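Local coordinates for protein GTP cyclohydrolase (Enterococcus faecalis, PDB 2R41) that is of unknown function but belongs to the DUF960 family of small alpha-beta proteins, its cyclohydrolase name being unproven, at residues S10-Y15 and H97-L102; S22-G27 and T84-R89; N47-F52 and S66-S71; S88-F93 and I101-E106. All blocks are in the same frame, centred on the assembly; numbering follows the deposited sequence.

Contact 1. Residues S10-Y15 and H97-L102; sequences SDRSRY and HRETIL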
loop_
_atom_site.group_PDB
_atom_site.type_symbol
_atom_site.label_atom_id
_atom_site.label_comp_id
_atom_site.label_asym_id
_atom_site.label_seq_id
_atom_site.Cartn_x
_atom_site.Cartn_y
_atom_site.Cartn_z
ATOM N N SER C 10 -13.937 -11.323 -1.119
ATOM C CA SER C 10 -12.479 -11.305 -1.162
ATOM C C SER C 10 -11.968 -10.220 -2.103
ATOM O O SER C 10 -10.769 -9.950 -2.162
ATOM C CB SER C 10 -11.940 -12.671 -1.591
ATOM O OG SER C 10 -12.449 -13.044 -2.860
ATOM N N ASP C 11 -12.887 -9.600 -2.837
ATOM C CA ASP C 11 -12.542 -8.493 -3.720
ATOM C C ASP C 11 -12.491 -7.173 -2.957
ATOM O O ASP C 11 -12.197 -6.124 -3.532
ATOM C CB ASP C 11 -13.543 -8.395 -4.873
ATOM C CG ASP C 11 -13.260 -9.396 -5.977
ATOM O OD1 ASP C 11 -13.592 -10.586 -5.801
ATOM O OD2 ASP C 11 -12.705 -8.991 -7.019
ATOM N N ARG C 12 -12.779 -7.233 -1.662
ATOM C CA ARG C 12 -12.899 -6.040 -0.854
ATOM C C ARG C 12 -11.736 -6.121 0.099
ATOM O O ARG C 12 -11.160 -7.186 0.257
ATOM C CB ARG C 12 -14.265 -6.001 -0.143
ATOM C CG ARG C 12 -15.408 -5.389 -1.007
ATOM C CD ARG C 12 -16.811 -5.683 -0.480
ATOM N NE ARG C 12 -16.811 -5.682 0.973
ATOM C CZ ARG C 12 -17.557 -6.461 1.748
ATOM N NH1 ARG C 12 -18.401 -7.346 1.247
ATOM N NH2 ARG C 12 -17.449 -6.356 3.062
ATOM N N SER C 13 -11.364 -5.006 0.714
ATOM C CA SER C 13 -10.139 -4.980 1.516
ATOM C C SER C 13 -10.263 -5.676 2.836
ATOM O O SER C 13 -11.231 -5.486 3.524
ATOM C CB SER C 13 -9.605 -3.564 1.726
ATOM O OG SER C 13 -10.436 -2.605 1.114
ATOM N N ARG C 14 -9.259 -6.475 3.179
ATOM C CA ARG C 14 -9.235 -7.176 4.442
ATOM C C ARG C 14 -8.093 -6.654 5.296
ATOM O O ARG C 14 -6.985 -6.555 4.808
ATOM C CB ARG C 14 -9.069 -8.656 4.191
ATOM C CG ARG C 14 -10.156 -9.238 3.326
ATOM C CD ARG C 14 -9.795 -10.641 2.896
ATOM N NE ARG C 14 -11.010 -11.379 2.593
ATOM C CZ ARG C 14 -11.047 -12.625 2.132
ATOM N NH1 ARG C 14 -9.909 -13.277 1.910
ATOM N NH2 ARG C 14 -12.221 -13.213 1.892
ATOM N N TYR C 15 -8.358 -6.287 6.546
ATOM C CA TYR C 15 -7.336 -5.739 7.414
ATOM C C TYR C 15 -7.267 -6.628 8.602
ATOM O O TYR C 15 -8.204 -7.373 8.880
ATOM C CB TYR C 15 -7.701 -4.322 7.851
ATOM C CG TYR C 15 -7.621 -3.347 6.717
ATOM C CD1 TYR C 15 -6.466 -2.591 6.499
ATOM C CD2 TYR C 15 -8.672 -3.194 5.835
ATOM C CE1 TYR C 15 -6.365 -1.687 5.412
ATOM C CE2 TYR C 15 -8.594 -2.309 4.743
ATOM C CZ TYR C 15 -7.439 -1.560 4.529
ATOM O OH TYR C 15 -7.366 -0.695 3.443
ATOM N N HIS C 97 -18.024 -2.487 3.773
ATOM C CA HIS C 97 -17.034 -2.031 2.805
ATOM C C HIS C 97 -15.658 -2.618 3.105
ATOM O O HIS C 97 -14.884 -2.907 2.193
ATOM C CB HIS C 97 -16.963 -0.503 2.789
ATOM C CG HIS C 97 -16.944 0.115 4.153
ATOM N ND1 HIS C 97 -18.041 0.111 4.988
ATOM C CD2 HIS C 97 -15.960 0.755 4.829
ATOM C CE1 HIS C 97 -17.735 0.722 6.118
ATOM N NE2 HIS C 97 -16.478 1.122 6.047
ATOM N N ARG C 98 -15.361 -2.790 4.389
ATOM C CA ARG C 98 -14.064 -3.302 4.813
ATOM C C ARG C 98 -14.222 -4.497 5.748
ATOM O O ARG C 98 -15.079 -4.496 6.632
ATOM C CB ARG C 98 -13.250 -2.203 5.498
ATOM C CG ARG C 98 -13.255 -2.280 7.016
ATOM C CD ARG C 98 -11.904 -1.892 7.593
ATOM N NE ARG C 98 -11.312 -0.760 6.888
ATOM C CZ ARG C 98 -10.210 -0.128 7.280
ATOM N NH1 ARG C 98 -9.577 -0.517 8.376
ATOM N NH2 ARG C 98 -9.743 0.894 6.576
ATOM N N GLU C 99 -13.390 -5.513 5.548
ATOM C CA GLU C 99 -13.389 -6.685 6.416
ATOM C C GLU C 99 -12.200 -6.663 7.372
ATOM O O GLU C 99 -11.089 -6.300 6.986
ATOM C CB GLU C 99 -13.369 -7.968 5.583
ATOM C CG GLU C 99 -14.623 -8.189 4.753
ATOM C CD GLU C 99 -14.322 -8.767 3.384
ATOM O OE1 GLU C 99 -13.630 -9.804 3.314
ATOM O OE2 GLU C 99 -14.777 -8.183 2.377
ATOM N N THR C 100 -12.443 -7.052 8.619
ATOM C CA THR C 100 -11.438 -6.944 9.661
ATOM C C THR C 100 -11.436 -8.142 10.599
ATOM O O THR C 100 -12.477 -8.614 11.024
ATOM C CB THR C 100 -11.657 -5.666 10.459
ATOM O OG1 THR C 100 -11.695 -4.565 9.561
ATOM C CG2 THR C 100 -10.533 -5.421 11.446
ATOM N N ILE C 101 -10.242 -8.638 10.898
ATOM C CA ILE C 101 -10.061 -9.626 11.952
ATOM C C ILE C 101 -9.528 -8.959 13.189
ATOM O O ILE C 101 -8.570 -8.209 13.144
ATOM C CB ILE C 101 -9.053 -10.656 11.543
ATOM C CG1 ILE C 101 -9.601 -11.430 10.353
ATOM C CG2 ILE C 101 -8.776 -11.563 12.704
ATOM C CD1 ILE C 101 -8.615 -12.337 9.690
ATOM N N LEU C 102 -10.142 -9.234 14.313
ATOM C CA LEU C 102 -9.747 -8.549 15.532
ATOM C C LEU C 102 -10.101 -9.376 16.750
ATOM O O LEU C 102 -10.759 -10.430 16.653
ATOM C CB LEU C 102 -10.382 -7.159 15.619
ATOM C CG LEU C 102 -11.899 -7.133 15.819
ATOM C CD1 LEU C 102 -12.422 -5.731 15.680
ATOM C CD2 LEU C 102 -12.637 -8.003 14.832
#

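Contact 2. Residues S22-G27 and T84-R89; sequences SSLPSG and TAYPSR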
loop_
_atom_site.group_PDB
_atom_site.type_symbol
_atom_site.label_atom_id
_atom_site.label_comp_id
_atom_site.label_asym_id
_atom_site.label_seq_id
_atom_site.Cartn_x
_atom_site.Cartn_y
_atom_site.Cartn_z
ATOM N N SER C 22 -0.047 -8.416 15.843
ATOM C CA SER C 22 1.149 -8.388 16.688
ATOM C C SER C 22 1.192 -9.631 17.590
ATOM O O SER C 22 2.101 -9.815 18.407
ATOM C CB SER C 22 1.154 -7.107 17.531
ATOM O OG SER C 22 -0.010 -7.112 18.343
ATOM N N SER C 23 0.220 -10.506 17.411
ATOM C CA SER C 23 0.028 -11.563 18.336
ATOM C C SER C 23 -0.126 -12.920 17.636
ATOM O O SER C 23 0.194 -13.954 18.222
ATOM C CB SER C 23 -1.153 -11.167 19.194
ATOM O OG SER C 23 -2.078 -12.225 19.330
ATOM N N LEU C 24 -0.578 -12.933 16.379
ATOM C CA LEU C 24 -0.578 -14.173 15.560
ATOM C C LEU C 24 0.360 -14.056 14.372
ATOM O O LEU C 24 0.453 -12.980 13.771
ATOM C CB LEU C 24 -1.948 -14.440 14.973
ATOM C CG LEU C 24 -3.148 -14.675 15.861
ATOM C CD1 LEU C 24 -4.371 -14.941 14.942
ATOM C CD2 LEU C 24 -2.852 -15.814 16.796
ATOM N N PRO C 25 1.042 -15.148 13.997
ATOM C CA PRO C 25 1.852 -15.054 12.790
ATOM C C PRO C 25 0.984 -14.871 11.561
ATOM O O PRO C 25 -0.175 -15.208 11.591
ATOM C CB PRO C 25 2.545 -16.403 12.736
ATOM C CG PRO C 25 1.709 -17.310 13.550
ATOM C CD PRO C 25 1.136 -16.470 14.622
ATOM N N SER C 26 1.539 -14.334 10.494
ATOM C CA SER C 26 0.837 -14.195 9.218
ATOM C C SER C 26 0.105 -15.407 8.642
ATOM O O SER C 26 -0.983 -15.285 8.091
ATOM C CB SER C 26 1.837 -13.774 8.194
ATOM O OG SER C 26 1.824 -12.385 8.187
ATOM N N GLY C 27 0.723 -16.566 8.747
ATOM C CA GLY C 27 0.212 -17.738 8.113
ATOM C C GLY C 27 -1.054 -18.155 8.792
ATOM O O GLY C 27 -1.848 -18.908 8.233
ATOM N N THR C 84 0.682 -21.132 23.398
ATOM C CA THR C 84 -0.196 -20.678 24.487
ATOM C C THR C 84 -0.287 -19.144 24.503
ATOM O O THR C 84 -1.154 -18.553 25.178
ATOM C CB THR C 84 0.377 -21.076 25.824
ATOM O OG1 THR C 84 1.445 -20.165 26.125
ATOM C CG2 THR C 84 0.887 -22.548 25.802
ATOM N N ALA C 85 0.645 -18.528 23.770
ATOM C CA ALA C 85 0.741 -17.081 23.612
ATOM C C ALA C 85 -0.360 -16.536 22.720
ATOM O O ALA C 85 -0.716 -15.369 22.829
ATOM C CB ALA C 85 2.114 -16.701 23.041
ATOM N N TYR C 86 -0.890 -17.369 21.826
ATOM C CA TYR C 86 -1.905 -16.917 20.879
ATOM C C TYR C 86 -3.169 -16.514 21.619
ATOM O O TYR C 86 -3.450 -17.029 22.706
ATOM C CB TYR C 86 -2.235 -17.995 19.837
ATOM C CG TYR C 86 -1.102 -18.335 18.913
ATOM C CD1 TYR C 86 -0.091 -17.405 18.629
ATOM C CD2 TYR C 86 -1.024 -19.582 18.318
ATOM C CE1 TYR C 86 0.976 -17.721 17.788
ATOM C CE2 TYR C 86 0.036 -19.912 17.465
ATOM C CZ TYR C 86 1.031 -18.974 17.206
ATOM O OH TYR C 86 2.067 -19.295 16.359
ATOM N N PRO C 87 -3.940 -15.601 21.019
ATOM C CA PRO C 87 -5.220 -15.167 21.539
ATOM C C PRO C 87 -6.180 -16.341 21.455
ATOM O O PRO C 87 -6.138 -17.085 20.485
ATOM C CB PRO C 87 -5.617 -14.076 20.552
ATOM C CG PRO C 87 -4.932 -14.467 19.297
ATOM C CD PRO C 87 -3.626 -14.946 19.740
ATOM N N SER C 88 -7.019 -16.526 22.467
ATOM C CA SER C 88 -7.826 -17.736 22.523
ATOM C C SER C 88 -9.011 -17.680 21.555
ATOM O O SER C 88 -9.464 -18.711 21.076
ATOM C CB SER C 88 -8.296 -18.022 23.940
ATOM O OG SER C 88 -9.437 -17.232 24.241
ATOM N N ARG C 89 -9.519 -16.488 21.259
ATOM C CA ARG C 89 -10.483 -16.375 20.170
ATOM C C ARG C 89 -10.320 -15.100 19.368
ATOM O O ARG C 89 -9.801 -14.129 19.892
ATOM C CB ARG C 89 -11.921 -16.562 20.669
ATOM C CG ARG C 89 -12.450 -15.584 21.651
ATOM C CD ARG C 89 -13.662 -16.220 22.354
ATOM N NE ARG C 89 -14.750 -15.254 22.586
ATOM C CZ ARG C 89 -14.730 -14.234 23.470
ATOM N NH1 ARG C 89 -13.661 -13.988 24.253
ATOM N NH2 ARG C 89 -15.785 -13.420 23.553
#

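Contact 3. Residues N47-F52 and S66-S71; sequences NDLLHF and SQENSS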
loop_
_atom_site.group_PDB
_atom_site.type_symbol
_atom_site.label_atom_id
_atom_site.label_comp_id
_atom_site.label_asym_id
_atom_site.label_seq_id
_atom_site.Cartn_x
_atom_site.Cartn_y
_atom_site.Cartn_z
ATOM N N ASN C 47 -23.155 -14.460 8.629
ATOM C CA ASN C 47 -23.444 -13.344 9.495
ATOM C C ASN C 47 -22.352 -12.354 9.214
ATOM O O ASN C 47 -21.310 -12.719 8.726
ATOM C CB ASN C 47 -23.265 -13.874 10.902
ATOM C CG ASN C 47 -24.003 -13.084 11.936
ATOM O OD1 ASN C 47 -23.579 -11.978 12.333
ATOM N ND2 ASN C 47 -25.088 -13.677 12.453
ATOM N N ASP C 48 -22.543 -11.094 9.508
ATOM C CA ASP C 48 -21.460 -10.175 9.223
ATOM C C ASP C 48 -20.406 -10.250 10.288
ATOM O O ASP C 48 -19.427 -9.542 10.220
ATOM C CB ASP C 48 -21.976 -8.752 9.116
ATOM C CG ASP C 48 -22.526 -8.221 10.431
ATOM O OD1 ASP C 48 -22.331 -8.883 11.477
ATOM O OD2 ASP C 48 -23.143 -7.127 10.438
ATOM N N LEU C 49 -20.622 -11.078 11.303
ATOM C CA LEU C 49 -19.620 -11.241 12.350
ATOM C C LEU C 49 -19.427 -12.702 12.705
ATOM O O LEU C 49 -20.401 -13.433 12.887
ATOM C CB LEU C 49 -19.999 -10.455 13.568
ATOM C CG LEU C 49 -19.087 -10.703 14.756
ATOM C CD1 LEU C 49 -17.854 -9.854 14.690
ATOM C CD2 LEU C 49 -19.920 -10.324 15.955
ATOM N N LEU C 50 -18.164 -13.119 12.764
ATOM C CA LEU C 50 -17.802 -14.527 12.773
ATOM C C LEU C 50 -16.876 -14.836 13.924
ATOM O O LEU C 50 -15.851 -14.153 14.083
ATOM C CB LEU C 50 -17.082 -14.822 11.484
ATOM C CG LEU C 50 -17.878 -15.371 10.317
ATOM C CD1 LEU C 50 -19.203 -14.751 10.115
ATOM C CD2 LEU C 50 -17.055 -15.225 9.093
ATOM N N HIS C 51 -17.219 -15.837 14.737
ATOM C CA HIS C 51 -16.403 -16.204 15.904
ATOM C C HIS C 51 -15.444 -17.312 15.490
ATOM O O HIS C 51 -15.837 -18.279 14.829
ATOM C CB HIS C 51 -17.255 -16.711 17.062
ATOM C CG HIS C 51 -18.323 -15.751 17.536
ATOM N ND1 HIS C 51 -19.142 -15.033 16.679
ATOM C CD2 HIS C 51 -18.759 -15.452 18.789
ATOM C CE1 HIS C 51 -20.016 -14.323 17.377
ATOM N NE2 HIS C 51 -19.806 -14.558 18.659
ATOM N N PHE C 52 -14.179 -17.189 15.861
ATOM C CA PHE C 52 -13.273 -18.318 15.726
ATOM C C PHE C 52 -12.556 -18.610 17.025
ATOM O O PHE C 52 -11.821 -17.764 17.494
ATOM C CB PHE C 52 -12.245 -18.027 14.671
ATOM C CG PHE C 52 -12.831 -17.820 13.304
ATOM C CD1 PHE C 52 -13.092 -18.891 12.478
ATOM C CD2 PHE C 52 -13.087 -16.537 12.827
ATOM C CE1 PHE C 52 -13.609 -18.691 11.224
ATOM C CE2 PHE C 52 -13.613 -16.347 11.596
ATOM C CZ PHE C 52 -13.873 -17.425 10.787
ATOM N N SER C 66 -18.049 -20.513 14.703
ATOM C CA SER C 66 -19.486 -20.389 14.921
ATOM C C SER C 66 -19.905 -18.962 14.649
ATOM O O SER C 66 -19.043 -18.113 14.468
ATOM C CB SER C 66 -19.877 -20.796 16.357
ATOM O OG SER C 66 -19.304 -19.950 17.349
ATOM N N GLN C 67 -21.216 -18.716 14.622
ATOM C CA GLN C 67 -21.806 -17.394 14.448
ATOM C C GLN C 67 -23.156 -17.336 15.173
ATOM O O GLN C 67 -23.798 -18.374 15.382
ATOM C CB GLN C 67 -21.962 -17.032 12.956
ATOM C CG GLN C 67 -22.845 -17.959 12.123
ATOM C CD GLN C 67 -22.834 -17.642 10.634
ATOM O OE1 GLN C 67 -22.369 -16.593 10.215
ATOM N NE2 GLN C 67 -23.359 -18.553 9.828
ATOM N N GLU C 68 -23.538 -16.116 15.566
ATOM C CA GLU C 68 -24.835 -15.779 16.155
ATOM C C GLU C 68 -25.922 -16.159 15.147
ATOM O O GLU C 68 -25.712 -16.030 13.934
ATOM C CB GLU C 68 -24.910 -14.261 16.446
ATOM C CG GLU C 68 -24.015 -13.716 17.602
ATOM C CD GLU C 68 -23.333 -12.335 17.300
ATOM O OE1 GLU C 68 -22.327 -12.005 17.978
ATOM O OE2 GLU C 68 -23.774 -11.585 16.392
ATOM N N ASN C 69 -27.072 -16.638 15.635
ATOM C CA ASN C 69 -28.217 -16.966 14.754
ATOM C C ASN C 69 -27.969 -18.108 13.802
ATOM O O ASN C 69 -28.466 -18.078 12.667
ATOM C CB ASN C 69 -28.632 -15.767 13.886
ATOM C CG ASN C 69 -29.307 -14.704 14.671
ATOM O OD1 ASN C 69 -29.778 -14.945 15.791
ATOM N ND2 ASN C 69 -29.357 -13.504 14.103
ATOM N N SER C 70 -27.194 -19.100 14.218
ATOM C CA SER C 70 -26.966 -20.219 13.334
ATOM C C SER C 70 -26.508 -21.413 14.107
ATOM O O SER C 70 -25.857 -21.287 15.132
ATOM C CB SER C 70 -25.965 -19.852 12.237
ATOM O OG SER C 70 -25.537 -21.012 11.538
ATOM N N SER C 71 -26.861 -22.578 13.598
ATOM C CA SER C 71 -26.617 -23.803 14.317
ATOM C C SER C 71 -25.355 -24.477 13.801
ATOM O O SER C 71 -24.903 -25.488 14.332
ATOM C CB SER C 71 -27.855 -24.721 14.266
ATOM O OG SER C 71 -28.228 -24.994 12.933
HETATM O O HOH W 1 -21.959 -14.159 15.080
#

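Contact 4. Residues S88-F93 and I101-E106; sequences SRIFAF and ILLPAE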
loop_
_atom_site.group_PDB
_atom_site.type_symbol
_atom_site.label_atom_id
_atom_site.label_comp_id
_atom_site.label_asym_id
_atom_site.label_seq_id
_atom_site.Cartn_x
_atom_site.Cartn_y
_atom_site.Cartn_z
ATOM N N SER C 88 -7.019 -16.526 22.467
ATOM C CA SER C 88 -7.826 -17.736 22.523
ATOM C C SER C 88 -9.011 -17.680 21.555
ATOM O O SER C 88 -9.464 -18.711 21.076
ATOM C CB SER C 88 -8.296 -18.022 23.940
ATOM O OG SER C 88 -9.437 -17.232 24.241
ATOM N N ARG C 89 -9.519 -16.488 21.259
ATOM C CA ARG C 89 -10.483 -16.375 20.170
ATOM C C ARG C 89 -10.320 -15.100 19.368
ATOM O O ARG C 89 -9.801 -14.129 19.892
ATOM C CB ARG C 89 -11.921 -16.562 20.669
ATOM C CG ARG C 89 -12.450 -15.584 21.651
ATOM C CD ARG C 89 -13.662 -16.220 22.354
ATOM N NE ARG C 89 -14.750 -15.254 22.586
ATOM C CZ ARG C 89 -14.730 -14.234 23.470
ATOM N NH1 ARG C 89 -13.661 -13.988 24.253
ATOM N NH2 ARG C 89 -15.785 -13.420 23.553
ATOM N N ILE C 90 -10.727 -15.115 18.100
ATOM C CA ILE C 90 -10.800 -13.892 17.292
ATOM C C ILE C 90 -12.105 -13.788 16.501
ATOM O O ILE C 90 -12.837 -14.770 16.323
ATOM C CB ILE C 90 -9.651 -13.763 16.275
ATOM C CG1 ILE C 90 -9.810 -14.781 15.170
ATOM C CG2 ILE C 90 -8.287 -13.934 16.925
ATOM C CD1 ILE C 90 -8.497 -15.514 14.823
ATOM N N PHE C 91 -12.369 -12.583 16.008
ATOM C CA PHE C 91 -13.566 -12.309 15.263
ATOM C C PHE C 91 -13.189 -11.885 13.869
ATOM O O PHE C 91 -12.131 -11.237 13.676
ATOM C CB PHE C 91 -14.269 -11.152 15.905
ATOM C CG PHE C 91 -14.977 -11.498 17.169
ATOM C CD1 PHE C 91 -15.079 -12.826 17.602
ATOM C CD2 PHE C 91 -15.615 -10.511 17.908
ATOM C CE1 PHE C 91 -15.782 -13.161 18.780
ATOM C CE2 PHE C 91 -16.336 -10.842 19.078
ATOM C CZ PHE C 91 -16.407 -12.164 19.513
ATOM N N ALA C 92 -14.012 -12.257 12.885
ATOM C CA ALA C 92 -13.940 -11.636 11.566
ATOM C C ALA C 92 -15.162 -10.761 11.424
ATOM O O ALA C 92 -16.314 -11.184 11.676
ATOM C CB ALA C 92 -13.919 -12.645 10.503
ATOM N N PHE C 93 -14.931 -9.524 11.030
ATOM C CA PHE C 93 -16.029 -8.597 10.927
ATOM C C PHE C 93 -16.080 -7.875 9.607
ATOM O O PHE C 93 -15.071 -7.403 9.086
ATOM C CB PHE C 93 -15.945 -7.582 12.007
ATOM C CG PHE C 93 -17.029 -6.576 11.949
ATOM C CD1 PHE C 93 -18.367 -6.975 12.007
ATOM C CD2 PHE C 93 -16.726 -5.209 11.868
ATOM C CE1 PHE C 93 -19.394 -6.033 11.998
ATOM C CE2 PHE C 93 -17.745 -4.251 11.854
ATOM C CZ PHE C 93 -19.083 -4.670 11.933
ATOM N N ILE C 101 -10.242 -8.638 10.898
ATOM C CA ILE C 101 -10.061 -9.626 11.952
ATOM C C ILE C 101 -9.528 -8.959 13.189
ATOM O O ILE C 101 -8.570 -8.209 13.144
ATOM C CB ILE C 101 -9.053 -10.656 11.543
ATOM C CG1 ILE C 101 -9.601 -11.430 10.353
ATOM C CG2 ILE C 101 -8.776 -11.563 12.704
ATOM C CD1 ILE C 101 -8.615 -12.337 9.690
ATOM N N LEU C 102 -10.142 -9.234 14.313
ATOM C CA LEU C 102 -9.747 -8.549 15.532
ATOM C C LEU C 102 -10.101 -9.376 16.750
ATOM O O LEU C 102 -10.759 -10.430 16.653
ATOM C CB LEU C 102 -10.382 -7.159 15.619
ATOM C CG LEU C 102 -11.899 -7.133 15.819
ATOM C CD1 LEU C 102 -12.422 -5.731 15.680
ATOM C CD2 LEU C 102 -12.637 -8.003 14.832
ATOM N N LEU C 103 -9.629 -8.883 17.885
ATOM C CA LEU C 103 -9.764 -9.539 19.163
ATOM C C LEU C 103 -11.028 -9.039 19.775
ATOM O O LEU C 103 -11.413 -7.921 19.500
ATOM C CB LEU C 103 -8.604 -9.121 20.042
ATOM C CG LEU C 103 -7.427 -10.077 20.155
ATOM C CD1 LEU C 103 -7.231 -10.836 18.874
ATOM C CD2 LEU C 103 -6.208 -9.271 20.508
ATOM N N PRO C 104 -11.716 -9.874 20.557
ATOM C CA PRO C 104 -12.924 -9.472 21.287
ATOM C C PRO C 104 -12.746 -8.230 22.116
ATOM O O PRO C 104 -13.642 -7.394 22.160
ATOM C CB PRO C 104 -13.207 -10.680 22.160
ATOM C CG PRO C 104 -12.778 -11.809 21.247
ATOM C CD PRO C 104 -11.458 -11.313 20.708
ATOM N N ALA C 105 -11.587 -8.105 22.739
ATOM C CA ALA C 105 -11.234 -6.924 23.524
ATOM C C ALA C 105 -11.257 -5.623 22.710
ATOM O O ALA C 105 -11.348 -4.534 23.270
ATOM C CB ALA C 105 -9.858 -7.116 24.143
ATOM N N GLU C 106 -11.155 -5.744 21.392
ATOM C CA GLU C 106 -11.056 -4.594 20.528
ATOM C C GLU C 106 -12.368 -4.161 19.947
ATOM O O GLU C 106 -12.407 -3.085 19.402
ATOM C CB GLU C 106 -10.081 -4.860 19.392
ATOM C CG GLU C 106 -8.624 -4.874 19.813
ATOM C CD GLU C 106 -7.688 -5.298 18.688
ATOM O OE1 GLU C 106 -7.972 -6.350 18.054
ATOM O OE2 GLU C 106 -6.662 -4.593 18.456
#

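Contact 1. Residues S10-Y15 and H97-L102
Glu-99 reaches from its strand toward two arginines of 10-15, and each of its carboxylate oxygens meets one of them. Glu-99 OE1 accepts a straight bond from Arg-14 NE at 3.1 Å, lying at the edge of the guanidinium and 3° out of its plane, though the two flat groups stand steeply to one another. Glu-99 OE2 instead sits over a face of the Arg-12 guanidinium, 3.3 Å from Arg-12 NH2. No N-H points at it, so this second salt bridge is electrostatic, and its exact length is doubtful, since Arg-12 NH2 sits too near another atom. A bend at chi2 (141°) turns the Glu-99 carboxylate back to the neighbouring strand. Glutamate suits this buried place because its carboxylate can answer two cations; Asp-94 and Asp-37 share the load, pairing with Arg-12 and Arg-14.

On the other side of the sheet the chemistry is cation-pi. The Arg-98 guanidinium lies flat on the Tyr-15 ring, planes 12° apart and Arg-98 CZ 3.9 Å from the ring centroid, displaced toward the CD2-CE2 side. Bends at chi2 and chi3 fold the arginine over the electron-rich aromatic face.

Between these two layers the backbones bond directly: Glu-99 N to Ser-13 O at 3.0 Å, Tyr-15 N to Glu-99 O at 2.8 Å and Ile-101 N to Tyr-15 O at 3.1 Å. Glu-99 thus bonds through N and O to the residues either side of its partner Arg-14, as in a parallel pair, here joining strand 13-16, at one edge of the sheet within this chain, to strand 98-102.

Contact 2. Residues S22-G27 and T84-R89
Leu-24 pushes one methyl, CD2, into the angle between two consecutive side chains, Tyr-86 and Pro-87. On one side Leu-24 CD2 rests against the root of the tyrosine, 3.7 Å from Tyr-86 CD1 and about as far from its CB and CG; the Pro-87 ring lies on the other side, though its exact spacing is doubtful. With CG anti to its carbonyl carbon (chi1 -61°), the leucine presents this branch to the loop. A forked aliphatic chain suits the place, since one methyl can lie against the tyrosine while the other, CD1, remains available to Ile-90.

The tyrosine is in turn a bump received by 22-27. Its ring extends past Leu-24 to Pro-25, whose CD approaches Tyr-86 CE1 at 3.4 Å and Tyr-86 OH at 3.4 Å, the two side chains crossing at about a right angle. Ser-23 O lies at the ring's edge, near its plane, 3.5 Å from Tyr-86 CD1. The small Ser-23 side chain lies beside the Pro-87 ring. No hydrogen bond links the segments, so complementary shape does the joining, and the rigid rings of two prolines give it fixed surfaces. Pro-25 also suits the N-cap of helix 26-40, where a missing N-H costs no helical bond.

Tyr-86 continues onto Leu-28 and Leu-24 onto Ile-29, both of that helix, while Pro-87 touches Leu-103. The loop leading into strand 89-94 is thus laid against the start of helix 26-40, with a neighbouring subunit packing on Pro-25.

Contact 3. Residues N47-F52 and S66-S71
Gln-67 stretches along the flank of strand 49-57, side by side with Leu-50 and pointing the same way, until its amide meets the backbone of Asn-47. There Gln-67 OE1 accepts from Asn-47 N at 2.8 Å, the donor tilted 33° from the carbonyl plane, and NE2 bonds to Pro-45 O. A long amide that both accepts and donates suits this buried spot.

Asn-47 sends its own side chain back toward 66-71, its ND2 coming 2.8 Å from Glu-68 O. CG stands anti to the backbone N (chi1 -158°), which lets OD1 accept from Leu-49 N on a lone pair in its carbonyl plane: an Asx turn.

His-51 and Ser-66 form an antiparallel hydrogen-bonded pair, His-51 N to Ser-66 O 2.9 Å and Ser-66 N to His-51 O 3.1 Å. Tentatively, since Glu-68 has two conformers, its carboxylate lies at the edge of the His-51 ring and about perpendicular to it. Where the chains part, a water donates to Leu-49 O at 2.8 Å while accepting from Glu-68 N.

Strand 60-66 thus ends against strand 49-57, whose other edge bonds to strand 89-94; Leu-50 packs on Ile-36 of helix 26-40.

Contact 4. Residues S88-F93 and I101-E106
Phe-91 and Leu-102 exchange two backbone bonds, Phe-91 N to Leu-102 O at 2.8 Å and Leu-102 N to Phe-91 O at 2.9 Å, making a hydrogen-bonded pair of the antiparallel hairpin. Ala-92 and Ile-101 form the adjoining non-hydrogen-bonded pair. Just past the strand, Leu-103 N donates to Glu-106 OE1 at 3.0 Å, using the oxygen's anti lone pair; with Ser-17 and Gly-19 also bonded to this carboxylate, a buried glutamate suits the place.

Pro-104 then folds back over strand 89-94. Its CG lies above the Phe-91 ring, 4.1 Å from the centroid and 14° off the normal, a CH-pi contact. Pro-104 CG also sits over the centre of the Arg-89 guanidinium, 3.8 Å from Arg-89 CZ. Arg-89 and Phe-91 point to one face of their strand, and the proline CG sits in the corner formed by the two flat groups; a bend at chi3 (-141°) helps turn the arginine onto it.

Leu-102 CD2 lies 3.7 Å from Phe-91 CB, and on the face of Ala-92 and Ile-101, toward helix 26-40, Ile-90 sends CG2 to Leu-103 CD1 (3.8 Å) and CG1 to Ile-101 CG2.

Polar groups are thus spent on fixing the backbone, while side chains meet mainly through carbon, Arg-89 lending the flat face of its guanidinium. This implies a hairpin set in register by its main chain and sealed by hydrophobic packing, with cation and aromatic faces gathered on one proline just past the end of strand 98-102.

Overall arrangement
Contacts 1, 3 and 4 belong to one mixed sheet, whereas contact 2 is a surface contact laying a loop on the start of helix 26-40. Contact 4, nearest the chain's centre, has the largest share of buried residues and is mainly apolar; contacts 1 and 3 are also only partly buried. Contact 4 shares strand 98-102 with contact 1, whose edge position is richer in charge and lies near other subunits. Contact 3 joins the next strands over, linked to contact 4 by backbone bonds such as that between Phe-52 and Ile-90, and relies on amides and a water where its chains diverge. Contact 2 lacks hydrogen bonds across it, yet runs directly into contact 4 through Ser-88 and Arg-89.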